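Nitronate monooxygenase family protein (Pseudomonas aeruginosa, PDB 4QIT) catalyses the FMN-dependent oxidative denitrification of alkyl nitronates with molecular oxygen, with the toxin propionate 3-nitronate as its best substrate. Local coordinates at residues Phe103-Tyr115 with Tyr305-Ala319. The protein carries 1 engineered substitution. Numbering follows the deposited sequence.
Sequences FGAEPPVRLKNIY and YPFVYDATKALQTAA
Phe103 lays one ring face over Ala319, whose CA stands 3.8 Å from the ring centroid in a CH-pi contact. Gly104, whose positive phi suits glycine, ends helix 86-101 in a Schellman motif, and the chain then runs antiparallel along helix 307-320. Small groups keep it near: Ala105 CB meets Ala318 CB at 3.8 Å, and the Pro108 ring rests on Ala314 CB. Leu111 fills the groove between Phe307 and Ala311, CD2 lying 3.7 Å from Ala311 CB. The one direct hydrogen bond follows: Lys112 N donates to Asp310 OD2 (2.7 Å, 147° at the hydrogen) from above the carboxylate plane. With CG anti to N (chi1 -168°), Asp310 extends to the loop. Asn113 OD1 meets Pro306 CD at 3.2 Å; Pro306, after a cis peptide, is the helix N-cap. Branched Ile114 spans two side chains, CG2 against the Asp310 carboxylate and CD1 on aliphatic Lys313 CD. Tyr115 sets its OH at the Tyr309 ring edge, and its own edge meets the OH of Tyr305, whose side chain lies about 5 Å from bound nitroethane in this TIM-barrel enzyme. Apolar packing thus dominates, while Asp310 OD2, also bonded to a water shared with Arg110 O and Lys112 NZ, probably stays ionised.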
ATOM      1  N   PHE A 103      -8.699 -34.929   5.686  1.00 17.68           N
ATOM      2  CA  PHE A 103      -9.385 -35.306   4.462  1.00 16.31           C
ATOM      3  C   PHE A 103      -9.055 -36.731   4.050  1.00 15.41           C
ATOM      4  O   PHE A 103      -9.281 -37.126   2.904  1.00 16.79           O
ATOM      5  CB  PHE A 103      -9.033 -34.301   3.372  1.00 16.22           C
ATOM      6  CG  PHE A 103      -9.310 -32.891   3.784  1.00 16.29           C
ATOM      7  CD1 PHE A 103     -10.623 -32.468   3.953  1.00 17.48           C
ATOM      8  CD2 PHE A 103      -8.276 -32.003   4.047  1.00 14.81           C
ATOM      9  CE1 PHE A 103     -10.915 -31.178   4.363  1.00 15.15           C
ATOM     10  CE2 PHE A 103      -8.553 -30.705   4.457  1.00 16.39           C
ATOM     11  CZ  PHE A 103      -9.873 -30.290   4.616  1.00 16.06           C
ATOM     12  N   GLY A 104      -8.526 -37.490   5.004  1.00 17.11           N
ATOM     13  CA  GLY A 104      -8.275 -38.910   4.814  1.00 19.76           C
ATOM     14  C   GLY A 104      -7.097 -39.161   3.904  1.00 22.81           C
ATOM     15  O   GLY A 104      -6.963 -40.237   3.318  1.00 22.57           O
ATOM     16  N   ALA A 105      -6.238 -38.155   3.779  1.00 17.70           N
ATOM     17  CA  ALA A 105      -5.141 -38.224   2.830  1.00 18.31           C
ATOM     18  C   ALA A 105      -3.789 -38.186   3.534  1.00 17.28           C
ATOM     19  O   ALA A 105      -3.687 -37.851   4.717  1.00 18.91           O
ATOM     20  CB  ALA A 105      -5.249 -37.090   1.816  1.00 18.05           C
ATOM     21  N   GLU A 106      -2.748 -38.530   2.790  1.00 18.65           N
ATOM     22  CA  GLU A 106      -1.389 -38.343   3.259  1.00 20.83           C
ATOM     23  C   GLU A 106      -0.737 -37.290   2.377  1.00 17.61           C
ATOM     24  O   GLU A 106      -1.189 -37.070   1.248  1.00 17.90           O
ATOM     25  CB  GLU A 106      -0.613 -39.660   3.184  1.00 22.89           C
ATOM     26  CG  GLU A 106      -1.124 -40.718   4.141  1.00 30.05           C
ATOM     27  CD  GLU A 106      -0.263 -41.963   4.136  1.00 39.74           C
ATOM     28  OE1 GLU A 106       0.535 -42.132   3.189  1.00 39.28           O
ATOM     29  OE2 GLU A 106      -0.384 -42.771   5.082  1.00 46.95           O
ATOM     30  N   PRO A 107       0.318 -36.634   2.888  1.00 17.68           N
ATOM     31  CA  PRO A 107       1.054 -35.655   2.083  1.00 15.92           C
ATOM     32  C   PRO A 107       1.738 -36.356   0.919  1.00 16.25           C
ATOM     33  O   PRO A 107       1.995 -37.567   0.996  1.00 16.17           O
ATOM     34  CB  PRO A 107       2.120 -35.131   3.051  1.00 16.78           C
ATOM     35  CG  PRO A 107       1.592 -35.420   4.413  1.00 21.18           C
ATOM     36  CD  PRO A 107       0.842 -36.716   4.262  1.00 19.15           C
ATOM     37  N   PRO A 108       2.049 -35.611  -0.145  1.00 13.84           N
ATOM     38  CA  PRO A 108       2.795 -36.205  -1.263  1.00 13.87           C
ATOM     39  C   PRO A 108       4.138 -36.754  -0.760  1.00 15.12           C
ATOM     40  O   PRO A 108       4.647 -36.275   0.261  1.00 15.11           O
ATOM     41  CB  PRO A 108       2.997 -35.028  -2.223  1.00 18.78           C
ATOM     42  CG  PRO A 108       2.781 -33.794  -1.397  1.00 17.35           C
ATOM     43  CD  PRO A 108       1.796 -34.172  -0.331  1.00 13.70           C
ATOM     44  N   VAL A 109       4.687 -37.759  -1.435  1.00 14.50           N
ATOM     45  CA  VAL A 109       5.940 -38.369  -0.957  1.00 15.58           C
ATOM     46  C   VAL A 109       7.174 -37.518  -1.260  1.00 16.84           C
ATOM     47  O   VAL A 109       8.245 -37.727  -0.677  1.00 16.78           O
ATOM     48  CB  VAL A 109       6.153 -39.781  -1.539  1.00 15.42           C
ATOM     49  CG1 VAL A 109       5.047 -40.727  -1.059  1.00 16.86           C
ATOM     50  CG2 VAL A 109       6.214 -39.728  -3.050  1.00 18.18           C
ATOM     51  N   ARG A 110       7.024 -36.574  -2.187  1.00 14.74           N
ATOM     52  CA  ARG A 110       8.106 -35.678  -2.572  1.00 16.51           C
ATOM     53  C   ARG A 110       7.511 -34.458  -3.259  1.00 16.23           C
ATOM     54  O   ARG A 110       6.368 -34.498  -3.731  1.00 16.78           O
ATOM     55  CB  ARG A 110       9.095 -36.381  -3.510  1.00 15.77           C
ATOM     56  CG  ARG A 110       8.514 -36.815  -4.849  1.00 15.06           C
ATOM     57  CD  ARG A 110       9.421 -37.836  -5.546  1.00 16.87           C
ATOM     58  NE  ARG A 110       8.918 -38.194  -6.871  1.00 18.02           N
ATOM     59  CZ  ARG A 110       9.318 -37.631  -8.008  1.00 19.51           C
ATOM     60  NH1 ARG A 110      10.255 -36.690  -8.001  1.00 20.04           N
ATOM     61  NH2 ARG A 110       8.795 -38.027  -9.160  1.00 21.93           N
ATOM     62  N   LEU A 111       8.281 -33.377  -3.295  1.00 12.58           N
ATOM     63  CA  LEU A 111       7.840 -32.146  -3.941  1.00 14.60           C
ATOM     64  C   LEU A 111       8.646 -31.918  -5.206  1.00 17.34           C
ATOM     65  O   LEU A 111       9.786 -32.377  -5.320  1.00 16.04           O
ATOM     66  CB  LEU A 111       7.995 -30.957  -2.995  1.00 14.20           C
ATOM     67  CG  LEU A 111       7.176 -31.042  -1.717  1.00 15.19           C
ATOM     68  CD1 LEU A 111       7.353 -29.773  -0.906  1.00 13.35           C
ATOM     69  CD2 LEU A 111       5.704 -31.278  -2.043  1.00 14.17           C
ATOM     70  N   LYS A 112       8.042 -31.211  -6.153  1.00 14.12           N
ATOM     71  CA  LYS A 112       8.635 -30.998  -7.467  1.00 15.54           C
ATOM     72  C   LYS A 112       8.691 -29.519  -7.828  1.00 15.87           C
ATOM     73  O   LYS A 112       7.927 -28.698  -7.298  1.00 13.59           O
ATOM     74  CB  LYS A 112       7.828 -31.747  -8.537  1.00 14.14           C
ATOM     75  CG  LYS A 112       7.657 -33.247  -8.284  1.00 17.92           C
ATOM     76  CD  LYS A 112       6.804 -33.862  -9.389  1.00 21.97           C
ATOM     77  CE  LYS A 112       6.438 -35.305  -9.097  1.00 27.62           C
ATOM     78  NZ  LYS A 112       5.428 -35.395  -8.013  1.00 35.61           N
ATOM     79  N   ASN A 113       9.590 -29.194  -8.749  1.00 13.50           N
ATOM     80  CA  ASN A 113       9.741 -27.838  -9.254  1.00 12.71           C
ATOM     81  C   ASN A 113       8.667 -27.571 -10.305  1.00 12.25           C
ATOM     82  O   ASN A 113       8.931 -27.590 -11.509  1.00 13.45           O
ATOM     83  CB  ASN A 113      11.137 -27.682  -9.850  1.00 15.08           C
ATOM     84  CG  ASN A 113      11.467 -26.262 -10.197  1.00 16.48           C
ATOM     85  OD1 ASN A 113      10.738 -25.342  -9.837  1.00 15.14           O
ATOM     86  ND2 ASN A 113      12.584 -26.065 -10.894  1.00 17.39           N
ATOM     87  N   ILE A 114       7.449 -27.300  -9.846  1.00 11.78           N
ATOM     88  CA  ILE A 114       6.294 -27.318 -10.746  1.00 14.51           C
ATOM     89  C   ILE A 114       6.215 -26.135 -11.703  1.00 14.50           C
ATOM     90  O   ILE A 114       5.579 -26.222 -12.756  1.00 14.99           O
ATOM     91  CB  ILE A 114       4.979 -27.421  -9.969  1.00 13.92           C
ATOM     92  CG1 ILE A 114       4.872 -26.277  -8.960  1.00 12.72           C
ATOM     93  CG2 ILE A 114       4.893 -28.757  -9.265  1.00 16.55           C
ATOM     94  CD1 ILE A 114       3.448 -26.097  -8.415  1.00 17.02           C
ATOM     95  N   TYR A 115       6.853 -25.027 -11.347  1.00 10.82           N
ATOM     96  CA  TYR A 115       6.857 -23.852 -12.205  1.00 11.25           C
ATOM     97  C   TYR A 115       8.285 -23.550 -12.631  1.00 12.77           C
ATOM     98  O   TYR A 115       9.028 -22.888 -11.897  1.00 14.01           O
ATOM     99  CB  TYR A 115       6.293 -22.627 -11.471  1.00 12.77           C
ATOM    100  CG  TYR A 115       4.816 -22.681 -11.138  1.00 13.77           C
ATOM    101  CD1 TYR A 115       3.962 -23.567 -11.776  1.00 15.72           C
ATOM    102  CD2 TYR A 115       4.279 -21.820 -10.185  1.00 15.26           C
ATOM    103  CE1 TYR A 115       2.599 -23.603 -11.464  1.00 16.64           C
ATOM    104  CE2 TYR A 115       2.931 -21.846  -9.873  1.00 21.57           C
ATOM    105  CZ  TYR A 115       2.098 -22.740 -10.513  1.00 17.91           C
ATOM    106  OH  TYR A 115       0.754 -22.768 -10.197  1.00 21.54           O
ATOM    107  N   TYR A 305      10.357 -21.408  -3.151  1.00 11.51           N
ATOM    108  CA  TYR A 305       9.391 -21.334  -4.234  1.00 10.28           C
ATOM    109  C   TYR A 305       9.982 -22.064  -5.451  1.00 10.27           C
ATOM    110  O   TYR A 305      11.160 -21.915  -5.741  1.00 11.48           O
ATOM    111  CB  TYR A 305       9.156 -19.861  -4.561  1.00 10.97           C
ATOM    112  CG  TYR A 305       8.215 -19.605  -5.712  1.00 10.18           C
ATOM    113  CD1 TYR A 305       6.838 -19.538  -5.517  1.00 11.32           C
ATOM    114  CD2 TYR A 305       8.709 -19.412  -6.995  1.00 10.70           C
ATOM    115  CE1 TYR A 305       5.971 -19.294  -6.585  1.00 11.36           C
ATOM    116  CE2 TYR A 305       7.862 -19.179  -8.066  1.00  9.72           C
ATOM    117  CZ  TYR A 305       6.499 -19.117  -7.856  1.00 11.50           C
ATOM    118  OH  TYR A 305       5.672 -18.872  -8.935  1.00 13.57           O
ATOM    119  N   PRO A 306       9.170 -22.845  -6.182  1.00 10.83           N
ATOM    120  CA  PRO A 306       7.734 -23.064  -6.031  1.00 10.33           C
ATOM    121  C   PRO A 306       7.390 -24.422  -5.391  1.00 10.01           C
ATOM    122  O   PRO A 306       6.238 -24.881  -5.490  1.00 10.62           O
ATOM    123  CB  PRO A 306       7.266 -23.050  -7.488  1.00 11.27           C
ATOM    124  CG  PRO A 306       8.379 -23.800  -8.197  1.00 11.67           C
ATOM    125  CD  PRO A 306       9.663 -23.441  -7.442  1.00 11.74           C
ATOM    126  N   PHE A 307       8.369 -25.066  -4.752  1.00 10.77           N
ATOM    127  CA  PHE A 307       8.133 -26.349  -4.102  1.00 11.17           C
ATOM    128  C   PHE A 307       7.018 -26.267  -3.069  1.00 10.80           C
ATOM    129  O   PHE A 307       6.226 -27.202  -2.932  1.00 10.51           O
ATOM    130  CB  PHE A 307       9.427 -26.888  -3.464  1.00 11.42           C
ATOM    131  CG  PHE A 307      10.553 -27.067  -4.443  1.00 12.56           C
ATOM    132  CD1 PHE A 307      10.664 -28.240  -5.184  1.00 13.93           C
ATOM    133  CD2 PHE A 307      11.499 -26.064  -4.623  1.00 12.48           C
ATOM    134  CE1 PHE A 307      11.702 -28.401  -6.096  1.00 15.29           C
ATOM    135  CE2 PHE A 307      12.537 -26.220  -5.530  1.00 14.55           C
ATOM    136  CZ  PHE A 307      12.634 -27.390  -6.269  1.00 16.01           C
ATOM    137  N   VAL A 308       6.963 -25.165  -2.324  1.00  9.97           N
ATOM    138  CA  VAL A 308       5.880 -24.957  -1.365  1.00 11.64           C
ATOM    139  C   VAL A 308       4.514 -25.050  -2.039  1.00 11.07           C
ATOM    140  O   VAL A 308       3.602 -25.695  -1.518  1.00  9.90           O
ATOM    141  CB  VAL A 308       6.017 -23.608  -0.634  1.00 10.80           C
ATOM    142  CG1 VAL A 308       4.841 -23.378   0.318  1.00 12.50           C
ATOM    143  CG2 VAL A 308       7.332 -23.556   0.123  1.00 14.19           C
ATOM    144  N   TYR A 309       4.374 -24.419  -3.206  1.00 10.38           N
ATOM    145  CA  TYR A 309       3.092 -24.479  -3.910  1.00 10.20           C
ATOM    146  C   TYR A 309       2.720 -25.898  -4.344  1.00 11.58           C
ATOM    147  O   TYR A 309       1.547 -26.245  -4.371  1.00 10.36           O
ATOM    148  CB  TYR A 309       3.045 -23.499  -5.093  1.00 10.66           C
ATOM    149  CG  TYR A 309       1.625 -23.092  -5.457  1.00 14.98           C
ATOM    150  CD1 TYR A 309       0.677 -22.875  -4.466  1.00 15.24           C
ATOM    151  CD2 TYR A 309       1.239 -22.920  -6.778  1.00 21.39           C
ATOM    152  CE1 TYR A 309      -0.619 -22.496  -4.772  1.00 17.83           C
ATOM    153  CE2 TYR A 309      -0.069 -22.541  -7.097  1.00 23.10           C
ATOM    154  CZ  TYR A 309      -0.984 -22.328  -6.083  1.00 22.21           C
ATOM    155  OH  TYR A 309      -2.281 -21.952  -6.370  1.00 25.43           O
ATOM    156  N   ASP A 310       3.713 -26.723  -4.663  1.00  9.72           N
ATOM    157  CA  ASP A 310       3.446 -28.118  -4.998  1.00 10.34           C
ATOM    158  C   ASP A 310       2.804 -28.832  -3.803  1.00 12.78           C
ATOM    159  O   ASP A 310       1.851 -29.595  -3.969  1.00 12.10           O
ATOM    160  CB  ASP A 310       4.746 -28.805  -5.424  1.00 10.64           C
ATOM    161  CG  ASP A 310       4.512 -30.161  -6.067  1.00 15.01           C
ATOM    162  OD1 ASP A 310       3.499 -30.329  -6.781  1.00 14.77           O
ATOM    163  OD2 ASP A 310       5.346 -31.074  -5.859  1.00 14.30           O
ATOM    164  N   ALA A 311       3.305 -28.561  -2.601  1.00 11.71           N
ATOM    165  CA  ALA A 311       2.731 -29.154  -1.399  1.00 10.67           C
ATOM    166  C   ALA A 311       1.300 -28.648  -1.186  1.00 10.41           C
ATOM    167  O   ALA A 311       0.379 -29.423  -0.911  1.00 12.49           O
ATOM    168  CB  ALA A 311       3.609 -28.858  -0.168  1.00 11.75           C
ATOM    169  N   THR A 312       1.117 -27.345  -1.332  1.00 10.22           N
ATOM    170  CA  THR A 312      -0.192 -26.737  -1.146  1.00 10.26           C
ATOM    171  C   THR A 312      -1.199 -27.273  -2.159  1.00 10.17           C
ATOM    172  O   THR A 312      -2.350 -27.553  -1.799  1.00 10.59           O
ATOM    173  CB  THR A 312      -0.084 -25.210  -1.241  1.00 11.16           C
ATOM    174  OG1 THR A 312       0.718 -24.732  -0.152  1.00 11.53           O
ATOM    175  CG2 THR A 312      -1.457 -24.539  -1.186  1.00 11.31           C
ATOM    176  N   LYS A 313      -0.778 -27.422  -3.415  1.00 10.21           N
ATOM    177  CA  LYS A 313      -1.671 -27.974  -4.441  1.00 11.25           C
ATOM    178  C   LYS A 313      -2.148 -29.380  -4.085  1.00 11.48           C
ATOM    179  O   LYS A 313      -3.323 -29.717  -4.269  1.00 10.39           O
ATOM    180  CB  LYS A 313      -1.012 -27.944  -5.819  1.00 11.14           C
ATOM    181  CG  LYS A 313      -1.027 -26.577  -6.455  1.00 16.31           C
ATOM    182  CD  LYS A 313      -0.425 -26.629  -7.857  1.00 19.69           C
ATOM    183  CE  LYS A 313      -1.163 -25.724  -8.820  1.00 32.28           C
ATOM    184  NZ  LYS A 313      -0.991 -26.200 -10.228  1.00 34.59           N
ATOM    185  N   ALA A 314      -1.250 -30.192  -3.541  1.00 11.42           N
ATOM    186  CA  ALA A 314      -1.638 -31.513  -3.067  1.00 11.18           C
ATOM    187  C   ALA A 314      -2.699 -31.433  -1.967  1.00 12.21           C
ATOM    188  O   ALA A 314      -3.658 -32.199  -1.972  1.00 12.34           O
ATOM    189  CB  ALA A 314      -0.421 -32.281  -2.578  1.00 12.58           C
ATOM    190  N   LEU A 315      -2.537 -30.499  -1.031  1.00 10.41           N
ATOM    191  CA  LEU A 315      -3.510 -30.340   0.044  1.00 10.97           C
ATOM    192  C   LEU A 315      -4.840 -29.821  -0.500  1.00 11.86           C
ATOM    193  O   LEU A 315      -5.901 -30.277  -0.095  1.00 11.84           O
ATOM    194  CB  LEU A 315      -2.946 -29.428   1.142  1.00 11.32           C
ATOM    195  CG  LEU A 315      -3.858 -29.183   2.342  1.00 10.43           C
ATOM    196  CD1 LEU A 315      -4.316 -30.497   2.987  1.00 12.35           C
ATOM    197  CD2 LEU A 315      -3.165 -28.290   3.365  1.00 13.20           C
ATOM    198  N   GLN A 316      -4.767 -28.877  -1.434  1.00 10.73           N
ATOM    199  CA  GLN A 316      -5.955 -28.359  -2.095  1.00 11.34           C
ATOM    200  C   GLN A 316      -6.733 -29.479  -2.768  1.00 14.21           C
ATOM    201  O   GLN A 316      -7.966 -29.504  -2.724  1.00 12.51           O
ATOM    202  CB  GLN A 316      -5.564 -27.288  -3.123  1.00 11.32           C
ATOM    203  CG  GLN A 316      -5.120 -25.976  -2.473  1.00 12.95           C
ATOM    204  CD  GLN A 316      -4.548 -24.997  -3.479  1.00 14.31           C
ATOM    205  OE1 GLN A 316      -4.147 -25.381  -4.580  1.00 14.99           O
ATOM    206  NE2 GLN A 316      -4.515 -23.718  -3.111  1.00 12.10           N
ATOM    207  N   THR A 317      -6.004 -30.407  -3.385  1.00 11.18           N
ATOM    208  CA  THR A 317      -6.619 -31.521  -4.103  1.00 12.64           C
ATOM    209  C   THR A 317      -7.337 -32.431  -3.119  1.00 10.78           C
ATOM    210  O   THR A 317      -8.466 -32.860  -3.367  1.00 13.09           O
ATOM    211  CB  THR A 317      -5.568 -32.301  -4.912  1.00 14.05           C
ATOM    212  OG1 THR A 317      -5.007 -31.448  -5.919  1.00 16.33           O
ATOM    213  CG2 THR A 317      -6.188 -33.508  -5.598  1.00 19.17           C
ATOM    214  N   ALA A 318      -6.696 -32.703  -1.991  1.00 12.69           N
ATOM    215  CA  ALA A 318      -7.291 -33.559  -0.975  1.00 12.79           C
ATOM    216  C   ALA A 318      -8.527 -32.896  -0.366  1.00 14.60           C
ATOM    217  O   ALA A 318      -9.535 -33.552  -0.110  1.00 13.67           O
ATOM    218  CB  ALA A 318      -6.274 -33.887   0.091  1.00 13.29           C
ATOM    219  N   ALA A 319      -8.453 -31.586  -0.134  1.00 13.12           N
ATOM    220  CA  ALA A 319      -9.585 -30.874   0.441  1.00 12.67           C
ATOM    221  C   ALA A 319     -10.745 -30.830  -0.544  1.00 13.37           C
ATOM    222  O   ALA A 319     -11.898 -31.058  -0.159  1.00 14.17           O
ATOM    223  CB  ALA A 319      -9.174 -29.450   0.870  1.00 13.06           C
TER
HETATM  224  O   HOH W   1      -9.105 -36.334   0.252  1.00 17.03           O
HETATM  225  O   HOH W   2       4.728 -33.584  -5.776  1.00 17.82           O